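Local coordinates for protein rutinosidase (Aspergillus niger, PDB 6I1A) that cleaves rutinosides as a secreted glycoside hydrolase of family 5, and is related to exo-1,3-beta-glucanases of cell-wall glucan metabolism, at residues K77-K82 and T339-G344; I192-D197 and D264-Y269; G302-Q307 and E326-F331. All coordinates share one frame; numbering follows the deposited sequence.

Contact 1: K77-K82 and T339-G344; sequences KADIDK and TAKFTG
The carboxylate of D79 is the flat group that meets K341, and its two oxygens share one ammonium. K341 NZ lies 3.2 Å from D79 OD1 and 3.4 Å from D79 OD2, a salt bridge whose two hydrogen bonds are both weak. NZ sits off the carboxylate plane, and the lysine chain climbs further over that same face, with K341 CE 3.3 Å from D79 OD1. A water touching D79 OD2 and K341 NZ lies on the other side of the plane. The second flat group, the F342 ring, has T339 CG2 and G344 O at its edge and stacks with W358, away from helix 77-85.

The two charged side chains cross at about a right angle. With D79 CG anti to the carbonyl carbon (chi1 -64°), the carboxylate turns towards the loop, and K341 reaches it with a chain extended beyond CG.

Helix 77-85 of the TIM barrel is thus tied in its first turn to the loop that follows strand 334-337, where a cis peptide precedes T339. D79 OD2 also accepts from T76 N, as in one half of a capping box, while K341 NZ donates to L74 O. Each charge therefore has a second partner: the start of the helix would favour an ionised D79, and the loose, shared bonds suggest an electrostatic tie more than a directional one.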
loop_
_atom_site.group_PDB
_atom_site.type_symbol
_atom_site.label_atom_id
_atom_site.label_comp_id
_atom_site.label_asym_id
_atom_site.label_seq_id
_atom_site.Cartn_x
_atom_site.Cartn_y
_atom_site.Cartn_z
ATOM N N LYS A 77 -22.257 -8.181 -32.086
ATOM C CA LYS A 77 -23.468 -7.454 -31.657
ATOM C C LYS A 77 -24.222 -8.235 -30.583
ATOM O O LYS A 77 -24.787 -7.598 -29.682
ATOM C CB LYS A 77 -24.331 -7.194 -32.882
ATOM C CG LYS A 77 -23.746 -6.159 -33.812
ATOM C CD LYS A 77 -24.560 -6.064 -35.046
ATOM C CE LYS A 77 -23.927 -5.140 -36.042
ATOM N NZ LYS A 77 -24.844 -5.027 -37.190
ATOM N N ALA A 78 -24.215 -9.572 -30.647
ATOM C CA ALA A 78 -24.852 -10.423 -29.620
ATOM C C ALA A 78 -24.249 -10.110 -28.235
ATOM O O ALA A 78 -25.041 -10.075 -27.266
ATOM C CB ALA A 78 -24.665 -11.894 -29.961
ATOM N N ASP A 79 -22.920 -9.929 -28.157
ATOM C CA ASP A 79 -22.279 -9.557 -26.876
ATOM C C ASP A 79 -22.807 -8.212 -26.399
ATOM O O ASP A 79 -23.146 -8.024 -25.181
ATOM C CB ASP A 79 -20.756 -9.562 -26.979
ATOM C CG ASP A 79 -20.248 -10.948 -27.265
ATOM O OD1 ASP A 79 -20.344 -11.817 -26.359
ATOM O OD2 ASP A 79 -19.804 -11.190 -28.402
ATOM N N ILE A 80 -22.929 -7.225 -27.277
ATOM C CA ILE A 80 -23.459 -5.904 -26.884
ATOM C C ILE A 80 -24.882 -6.027 -26.359
ATOM O O ILE A 80 -25.243 -5.407 -25.378
ATOM C CB ILE A 80 -23.355 -4.889 -28.033
ATOM C CG1 ILE A 80 -21.922 -4.870 -28.591
ATOM C CG2 ILE A 80 -23.847 -3.512 -27.618
ATOM C CD1 ILE A 80 -20.808 -4.766 -27.558
ATOM N N ASP A 81 -25.740 -6.829 -27.037
ATOM C CA ASP A 81 -27.107 -7.044 -26.533
ATOM C C ASP A 81 -27.116 -7.686 -25.150
ATOM O O ASP A 81 -27.890 -7.231 -24.280
ATOM C CB ASP A 81 -27.888 -7.910 -27.519
ATOM C CG ASP A 81 -28.144 -7.250 -28.864
ATOM O OD1 ASP A 81 -28.230 -6.008 -28.934
ATOM O OD2 ASP A 81 -28.315 -8.008 -29.842
ATOM N N LYS A 82 -26.259 -8.656 -24.933
ATOM C CA LYS A 82 -26.207 -9.312 -23.593
ATOM C C LYS A 82 -25.752 -8.314 -22.525
ATOM O O LYS A 82 -26.346 -8.186 -21.432
ATOM C CB LYS A 82 -25.264 -10.479 -23.626
ATOM C CG LYS A 82 -25.265 -11.222 -22.294
ATOM C CD LYS A 82 -24.364 -12.344 -22.253
ATOM C CE LYS A 82 -24.485 -13.349 -23.385
ATOM N NZ LYS A 82 -23.387 -14.357 -23.334
ATOM N N THR A 339 -13.387 -8.416 -17.400
ATOM C CA THR A 339 -13.678 -7.974 -18.770
ATOM C C THR A 339 -14.947 -8.648 -19.252
ATOM O O THR A 339 -15.510 -9.558 -18.554
ATOM C CB THR A 339 -12.455 -8.269 -19.629
ATOM O OG1 THR A 339 -12.665 -7.789 -20.965
ATOM C CG2 THR A 339 -12.085 -9.736 -19.705
ATOM N N ALA A 340 -15.465 -8.274 -20.421
ATOM C CA ALA A 340 -16.743 -8.801 -20.912
ATOM C C ALA A 340 -16.689 -10.321 -21.080
ATOM O O ALA A 340 -17.671 -10.994 -20.619
ATOM C CB ALA A 340 -17.057 -8.156 -22.243
ATOM N N LYS A 341 -15.663 -10.839 -21.703
ATOM C CA LYS A 341 -15.596 -12.253 -22.113
ATOM C C LYS A 341 -14.233 -12.776 -21.729
ATOM O O LYS A 341 -13.232 -12.276 -22.199
ATOM C CB LYS A 341 -15.835 -12.301 -23.625
ATOM C CG LYS A 341 -16.600 -13.485 -24.134
ATOM C CD LYS A 341 -17.279 -13.068 -25.410
ATOM C CE LYS A 341 -18.110 -14.157 -25.964
ATOM N NZ LYS A 341 -18.199 -14.006 -27.417
ATOM N N PHE A 342 -14.168 -13.828 -20.899
ATOM C CA PHE A 342 -12.930 -14.344 -20.348
ATOM C C PHE A 342 -13.081 -15.847 -20.164
ATOM O O PHE A 342 -14.056 -16.244 -19.459
ATOM C CB PHE A 342 -12.670 -13.653 -19.017
ATOM C CG PHE A 342 -11.328 -13.889 -18.406
ATOM C CD1 PHE A 342 -11.016 -15.141 -17.866
ATOM C CD2 PHE A 342 -10.396 -12.880 -18.215
ATOM C CE1 PHE A 342 -9.807 -15.355 -17.250
ATOM C CE2 PHE A 342 -9.213 -13.089 -17.568
ATOM C CZ PHE A 342 -8.886 -14.331 -17.093
ATOM N N THR A 343 -12.234 -16.624 -20.815
ATOM C CA THR A 343 -12.307 -18.119 -20.690
ATOM C C THR A 343 -11.040 -18.697 -20.106
ATOM O O THR A 343 -10.991 -19.987 -19.961
ATOM C CB THR A 343 -12.677 -18.765 -22.009
ATOM O OG1 THR A 343 -11.638 -18.383 -22.904
ATOM C CG2 THR A 343 -14.040 -18.326 -22.455
ATOM N N GLY A 344 -10.084 -17.906 -19.655
ATOM C CA GLY A 344 -8.836 -18.339 -19.049
ATOM C C GLY A 344 -9.091 -19.249 -17.863
ATOM O O GLY A 344 -9.910 -18.903 -17.010
HETATM O O HOH W 1 -19.679 -13.256 -29.861
#

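Contact 2: I192-D197 and D264-Y269. With EDO (1,2-ethanediol), chain K; EDO (1,2-ethanediol), chain H.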
loop_
_atom_site.group_PDB
_atom_site.type_symbol
_atom_site.label_atom_id
_atom_site.label_comp_id
_atom_site.label_asym_id
_atom_site.label_seq_id
_atom_site.Cartn_x
_atom_site.Cartn_y
_atom_site.Cartn_z
ATOM N N ILE A 192 -3.227 6.807 -22.797
ATOM C CA ILE A 192 -2.176 5.934 -22.233
ATOM C C ILE A 192 -2.838 5.012 -21.210
ATOM O O ILE A 192 -3.904 5.361 -20.663
ATOM C CB ILE A 192 -1.018 6.764 -21.610
ATOM C CG1 ILE A 192 0.286 5.950 -21.472
ATOM C CG2 ILE A 192 -1.415 7.410 -20.302
ATOM C CD1 ILE A 192 1.523 6.857 -21.318
ATOM N N ASN A 193 -2.169 3.885 -20.950
ATOM C CA ASN A 193 -2.655 2.897 -19.958
ATOM C C ASN A 193 -1.492 2.391 -19.140
ATOM O O ASN A 193 -0.511 1.865 -19.704
ATOM C CB ASN A 193 -3.319 1.741 -20.678
ATOM C CG ASN A 193 -3.856 0.732 -19.687
ATOM O OD1 ASN A 193 -4.902 0.969 -19.091
ATOM N ND2 ASN A 193 -3.142 -0.389 -19.513
ATOM N N GLU A 194 -1.534 2.564 -17.813
ATOM C CA GLU A 194 -0.587 1.993 -16.844
ATOM C C GLU A 194 0.873 2.215 -17.254
ATOM O O GLU A 194 1.680 1.276 -17.244
ATOM C CB GLU A 194 -0.914 0.524 -16.577
ATOM C CG GLU A 194 -2.262 0.316 -15.960
ATOM C CD GLU A 194 -2.574 -1.150 -15.672
ATOM O OE1 GLU A 194 -1.712 -2.038 -15.812
ATOM O OE2 GLU A 194 -3.724 -1.387 -15.115
ATOM N N PRO A 195 1.283 3.481 -17.494
ATOM C CA PRO A 195 2.707 3.739 -17.683
ATOM C C PRO A 195 3.459 3.426 -16.389
ATOM O O PRO A 195 2.994 3.768 -15.280
ATOM C CB PRO A 195 2.746 5.249 -18.027
ATOM C CG PRO A 195 1.501 5.803 -17.348
ATOM C CD PRO A 195 0.480 4.705 -17.464
ATOM N N ALA A 196 4.638 2.828 -16.492
ATOM C CA ALA A 196 5.455 2.444 -15.326
ATOM C C ALA A 196 6.899 2.323 -15.769
ATOM O O ALA A 196 7.152 1.585 -16.710
ATOM C CB ALA A 196 4.930 1.179 -14.739
ATOM N N ASP A 197 7.789 3.036 -15.070
ATOM C CA ASP A 197 9.226 3.004 -15.376
ATOM C C ASP A 197 10.016 2.343 -14.273
ATOM O O ASP A 197 11.291 2.343 -14.378
ATOM C CB ASP A 197 9.808 4.389 -15.656
ATOM C CG ASP A 197 9.815 5.267 -14.451
ATOM O OD1 ASP A 197 9.036 5.009 -13.533
ATOM O OD2 ASP A 197 10.593 6.264 -14.427
ATOM N N ASP A 264 -8.776 7.882 -14.783
ATOM C CA ASP A 264 -9.122 6.437 -14.832
ATOM C C ASP A 264 -8.280 5.744 -13.777
ATOM O O ASP A 264 -7.024 5.687 -13.886
ATOM C CB ASP A 264 -8.781 5.874 -16.193
ATOM C CG ASP A 264 -8.918 4.369 -16.310
ATOM O OD1 ASP A 264 -9.437 3.779 -15.341
ATOM O OD2 ASP A 264 -8.569 3.752 -17.373
ATOM N N THR A 265 -8.901 5.271 -12.704
ATOM C CA THR A 265 -8.219 4.484 -11.683
ATOM C C THR A 265 -8.443 2.993 -11.884
ATOM O O THR A 265 -9.516 2.606 -12.355
ATOM C CB THR A 265 -8.642 4.900 -10.274
ATOM O OG1 THR A 265 -10.072 4.794 -10.206
ATOM C CG2 THR A 265 -8.158 6.295 -9.929
ATOM N N HIS A 266 -7.411 2.212 -11.629
ATOM C CA HIS A 266 -7.501 0.743 -11.805
ATOM C C HIS A 266 -7.303 0.111 -10.440
ATOM O O HIS A 266 -6.278 0.352 -9.810
ATOM C CB HIS A 266 -6.414 0.231 -12.762
ATOM C CG HIS A 266 -6.607 0.666 -14.160
ATOM N ND1 HIS A 266 -5.741 0.277 -15.185
ATOM C CD2 HIS A 266 -7.555 1.427 -14.732
ATOM C CE1 HIS A 266 -6.164 0.817 -16.328
ATOM N NE2 HIS A 266 -7.276 1.558 -16.091
ATOM N N HIS A 267 -8.273 -0.655 -9.966
ATOM C CA HIS A 267 -8.215 -1.260 -8.610
ATOM C C HIS A 267 -8.374 -2.769 -8.696
ATOM O O HIS A 267 -9.465 -3.239 -9.084
ATOM C CB HIS A 267 -9.342 -0.666 -7.716
ATOM C CG HIS A 267 -9.196 0.795 -7.469
ATOM N ND1 HIS A 267 -8.026 1.364 -7.044
ATOM C CD2 HIS A 267 -10.109 1.787 -7.626
ATOM C CE1 HIS A 267 -8.245 2.683 -6.903
ATOM N NE2 HIS A 267 -9.500 2.978 -7.272
ATOM N N TYR A 268 -7.333 -3.473 -8.308
ATOM C CA TYR A 268 -7.295 -4.938 -8.301
ATOM C C TYR A 268 -6.849 -5.448 -6.959
ATOM O O TYR A 268 -6.258 -4.736 -6.139
ATOM C CB TYR A 268 -6.358 -5.425 -9.418
ATOM C CG TYR A 268 -6.886 -5.231 -10.813
ATOM C CD1 TYR A 268 -7.915 -6.020 -11.283
ATOM C CD2 TYR A 268 -6.376 -4.251 -11.664
ATOM C CE1 TYR A 268 -8.380 -5.934 -12.583
ATOM C CE2 TYR A 268 -6.820 -4.179 -12.974
ATOM C CZ TYR A 268 -7.821 -5.002 -13.420
ATOM O OH TYR A 268 -8.189 -4.971 -14.766
ATOM N N TYR A 269 -7.161 -6.713 -6.730
ATOM C CA TYR A 269 -7.026 -7.356 -5.388
ATOM C C TYR A 269 -6.370 -8.720 -5.439
ATOM O O TYR A 269 -6.307 -9.364 -4.391
ATOM C CB TYR A 269 -8.398 -7.438 -4.733
ATOM C CG TYR A 269 -9.081 -6.106 -4.732
ATOM C CD1 TYR A 269 -8.797 -5.100 -3.814
ATOM C CD2 TYR A 269 -10.038 -5.827 -5.689
ATOM C CE1 TYR A 269 -9.363 -3.841 -3.901
ATOM C CE2 TYR A 269 -10.613 -4.577 -5.796
ATOM C CZ TYR A 269 -10.277 -3.565 -4.912
ATOM O OH TYR A 269 -10.803 -2.316 -4.993
HETATM C C1 EDO K . -2.406 -5.126 -14.489
HETATM O O1 EDO K . -2.399 -4.511 -15.747
HETATM C C2 EDO K . -3.596 -4.682 -13.712
HETATM O O2 EDO K . -3.498 -3.312 -13.230
HETATM C C1 EDO H . -4.729 8.884 -10.990
HETATM O O1 EDO H . -3.397 8.737 -10.605
HETATM C C2 EDO H . -5.165 7.632 -11.627
HETATM O O2 EDO H . -5.532 7.840 -12.902
#
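H266 and E194 make the hydrogen bond that crosses between the segments: H266 ND1 donates to E194 OE2 over 2.6 Å at 171°. The acceptor lies in the imidazole plane and offers its anti lone pair, yet the carboxylate and ring planes are turned 61° apart. Further round the same ring edge, N193 OD1 comes within 3.0 Å of H266 CE1, a polar approach to a carbon.

The remaining ring nitrogen looks back along its own strand. H266 NE2 donates to D264 OD2 at 2.9 Å and 151°, meeting that oxygen from above the carboxylate plane. Both ring nitrogens thus have acceptors, which fixes the ring's rotation.

N193-E194-P195 matches the Asn-Glu-Pro signature of family 5, placed after strand 187-190 of the TIM barrel; in relatives this glutamate belongs to the active site. E194 extends beyond CG, carrying its carboxylate to a 1,2-ethanediol, probably from the crystallisation liquor, whose O1 donates to E194 OE1 (2.6 Å) and whose O2 donates to E194 OE2 (2.7 Å). The Y268 ring adjoins this diol, CE2 being 3.3 Å from its C2.

In the second shell, R92 NH2 hydrogen-bonds to N193 OD1 and forms a salt bridge with D264 OD2. Q242 OE1 accepts from E194 N.

Contact 3: G302-Q307 and E326-F331. With EDO (1,2-ethanediol), chain Q.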
loop_
_atom_site.group_PDB
_atom_site.type_symbol
_atom_site.label_atom_id
_atom_site.label_comp_id
_atom_site.label_asym_id
_atom_site.label_seq_id
_atom_site.Cartn_x
_atom_site.Cartn_y
_atom_site.Cartn_z
ATOM N N GLY A 302 -11.824 2.614 -14.295
ATOM C CA GLY A 302 -11.881 1.980 -15.618
ATOM C C GLY A 302 -11.500 0.520 -15.679
ATOM O O GLY A 302 -11.756 -0.095 -16.749
ATOM N N GLU A 303 -10.867 -0.004 -14.664
ATOM C CA GLU A 303 -10.598 -1.450 -14.580
ATOM C C GLU A 303 -10.703 -1.841 -13.110
ATOM O O GLU A 303 -10.135 -1.166 -12.234
ATOM C CB GLU A 303 -9.220 -1.870 -15.044
ATOM C CG GLU A 303 -8.951 -1.654 -16.506
ATOM C CD GLU A 303 -7.637 -2.249 -16.968
ATOM O OE1 GLU A 303 -7.044 -3.144 -16.263
ATOM O OE2 GLU A 303 -7.121 -1.797 -18.021
ATOM N N TRP A 304 -11.314 -3.006 -12.888
ATOM C CA TRP A 304 -11.351 -3.702 -11.584
ATOM C C TRP A 304 -11.876 -5.096 -11.816
ATOM O O TRP A 304 -12.469 -5.404 -12.868
ATOM C CB TRP A 304 -12.198 -2.939 -10.543
ATOM C CG TRP A 304 -13.677 -3.031 -10.791
ATOM C CD1 TRP A 304 -14.419 -2.517 -11.805
ATOM C CD2 TRP A 304 -14.610 -3.765 -9.950
ATOM N NE1 TRP A 304 -15.752 -2.824 -11.624
ATOM C CE2 TRP A 304 -15.897 -3.596 -10.508
ATOM C CE3 TRP A 304 -14.454 -4.513 -8.775
ATOM C CZ2 TRP A 304 -17.025 -4.131 -9.887
ATOM C CZ3 TRP A 304 -15.583 -5.037 -8.162
ATOM C CH2 TRP A 304 -16.820 -4.842 -8.751
ATOM N N ALA A 305 -11.660 -5.971 -10.830
ATOM C CA ALA A 305 -12.201 -7.323 -10.833
ATOM C C ALA A 305 -12.231 -7.822 -9.406
ATOM O O ALA A 305 -11.542 -7.291 -8.571
ATOM C CB ALA A 305 -11.434 -8.233 -11.757
ATOM N N ILE A 306 -12.997 -8.900 -9.165
ATOM C CA ILE A 306 -13.255 -9.403 -7.776
ATOM C C ILE A 306 -12.296 -10.487 -7.333
ATOM O O ILE A 306 -12.449 -10.920 -6.160
ATOM C CB ILE A 306 -14.709 -9.870 -7.617
ATOM C CG1 ILE A 306 -15.040 -11.044 -8.503
ATOM C CG2 ILE A 306 -15.645 -8.721 -7.763
ATOM C CD1 ILE A 306 -16.320 -11.770 -8.034
ATOM N N GLN A 307 -11.354 -10.990 -8.123
ATOM C CA GLN A 307 -10.439 -12.024 -7.613
ATOM C C GLN A 307 -9.610 -11.461 -6.474
ATOM O O GLN A 307 -8.971 -10.378 -6.589
ATOM C CB GLN A 307 -9.541 -12.575 -8.699
ATOM C CG GLN A 307 -8.631 -13.689 -8.146
ATOM C CD GLN A 307 -7.606 -14.214 -9.109
ATOM O OE1 GLN A 307 -7.763 -14.122 -10.342
ATOM N NE2 GLN A 307 -6.544 -14.800 -8.573
ATOM N N GLU A 326 -21.619 -0.581 -6.465
ATOM C CA GLU A 326 -22.261 0.440 -5.615
ATOM C C GLU A 326 -21.227 1.445 -5.083
ATOM O O GLU A 326 -21.488 2.669 -5.023
ATOM C CB GLU A 326 -23.014 -0.180 -4.420
ATOM C CG GLU A 326 -24.320 -0.856 -4.789
ATOM C CD GLU A 326 -24.946 -1.625 -3.643
ATOM O OE1 GLU A 326 -25.761 -2.531 -3.972
ATOM O OE2 GLU A 326 -24.479 -1.424 -2.441
ATOM N N THR A 327 -20.041 0.950 -4.723
ATOM C CA THR A 327 -18.983 1.791 -4.143
ATOM C C THR A 327 -18.446 2.722 -5.229
ATOM O O THR A 327 -18.320 3.910 -4.984
ATOM C CB THR A 327 -17.910 0.920 -3.535
ATOM O OG1 THR A 327 -18.445 0.041 -2.532
ATOM C CG2 THR A 327 -16.836 1.777 -2.887
ATOM N N TRP A 328 -18.081 2.179 -6.362
ATOM C CA TRP A 328 -17.474 3.041 -7.394
ATOM C C TRP A 328 -18.455 4.086 -7.889
ATOM O O TRP A 328 -18.005 5.189 -8.332
ATOM C CB TRP A 328 -16.945 2.241 -8.565
ATOM C CG TRP A 328 -16.043 1.086 -8.254
ATOM C CD1 TRP A 328 -16.148 -0.179 -8.756
ATOM C CD2 TRP A 328 -14.954 1.017 -7.308
ATOM N NE1 TRP A 328 -15.183 -0.976 -8.275
ATOM C CE2 TRP A 328 -14.400 -0.289 -7.382
ATOM C CE3 TRP A 328 -14.316 1.930 -6.479
ATOM C CZ2 TRP A 328 -13.273 -0.700 -6.659
ATOM C CZ3 TRP A 328 -13.213 1.520 -5.745
ATOM C CH2 TRP A 328 -12.693 0.231 -5.819
ATOM N N SER A 329 -19.776 3.804 -7.923
ATOM C CA SER A 329 -20.720 4.809 -8.458
ATOM C C SER A 329 -21.121 5.848 -7.392
ATOM O O SER A 329 -21.758 6.861 -7.804
ATOM C CB SER A 329 -21.878 4.130 -9.117
ATOM O OG SER A 329 -22.566 3.375 -8.166
ATOM N N SER A 330 -20.795 5.611 -6.159
ATOM C CA SER A 330 -21.083 6.547 -5.038
ATOM C C SER A 330 -19.934 7.516 -4.836
ATOM O O SER A 330 -20.176 8.733 -4.798
ATOM C CB SER A 330 -21.434 5.851 -3.799
ATOM O OG SER A 330 -21.903 6.820 -2.871
ATOM N N PHE A 331 -18.715 7.011 -4.813
ATOM C CA PHE A 331 -17.534 7.847 -4.513
ATOM C C PHE A 331 -16.830 8.298 -5.793
ATOM O O PHE A 331 -15.855 9.124 -5.658
ATOM C CB PHE A 331 -16.573 7.108 -3.612
ATOM C CG PHE A 331 -17.188 6.825 -2.269
ATOM C CD1 PHE A 331 -17.492 7.860 -1.412
ATOM C CD2 PHE A 331 -17.433 5.531 -1.872
ATOM C CE1 PHE A 331 -18.120 7.588 -0.203
ATOM C CE2 PHE A 331 -18.036 5.276 -0.657
ATOM C CZ PHE A 331 -18.342 6.304 0.174
HETATM C C1 EDO Q . -21.884 4.091 -0.634
HETATM O O1 EDO Q . -22.817 4.952 -1.244
HETATM C C2 EDO Q . -21.634 2.824 -1.337
HETATM O O2 EDO Q . -22.776 1.974 -1.229
#
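W304 lies on an extended strand and W328 on a helix, and their CA atoms stand 10.0 Å apart, so the segments meet through long side chains and not through their backbones. E303 is backbone-bonded to H267 of the adjacent strand 261-269, and W304 to W338, just beyond strand 334-337. In the helical segment, T327 O accepts from both F331 N (3.1 Å) and S330 N (3.2 Å).

Across this gap the indoles form a T-shaped (edge-to-face) pair. W328 supplies the edge, its NE1 standing over the centre of the W304 ring system and 3.3 Å from W304 CD2. The five-membered rings have centroids 4.4 Å apart and planes at 75°, and the N-H of W328 points down at the face beneath it. Beside it, W328 CD1 reaches W304 CE2 at 3.8 Å, adding an apolar contact beside the N-H.

W304 holds its CG between the backbone N and the carbonyl carbon (chi1 73°), which swings the indole off the strand with one face turned to the helix. L325, from the preceding turn, also packs on W304, while Y269 of the adjacent strand borders W328. The pair belongs to the layer between barrel strands and outer helices of the TIM barrel, where helix 317-331 follows strand 299-308.

Both rings are buried, and the polar N-H of W328 lies against the electron-rich face of W304. This arrangement is consistent with an attractive N-H to pi component that would favour the edge-to-face tilt.

Contacts 2 and 3 touch through adjacent strands 261-269 and 299-308, their centres 14 Å apart. Y268 OH lies 2.6 Å from E303 OE1, and H267 N lies 3.0 Å from E303 O. R92 joins them further, hydrogen-bonded to N193 and salt-bridged to D264 and E303. E194 CD and E303 CD are 5.3 Å apart, a spacing consistent with the carboxylate pair of retaining glycosidases, as in other family 5 enzymes. Contact 3 packs the outward side of the strand that carries E303. Contact 1 stands apart, its centre 22 Å from that of contact 2 and 19 Å from that of contact 3, with nearest atoms about 7 and 6 Å away.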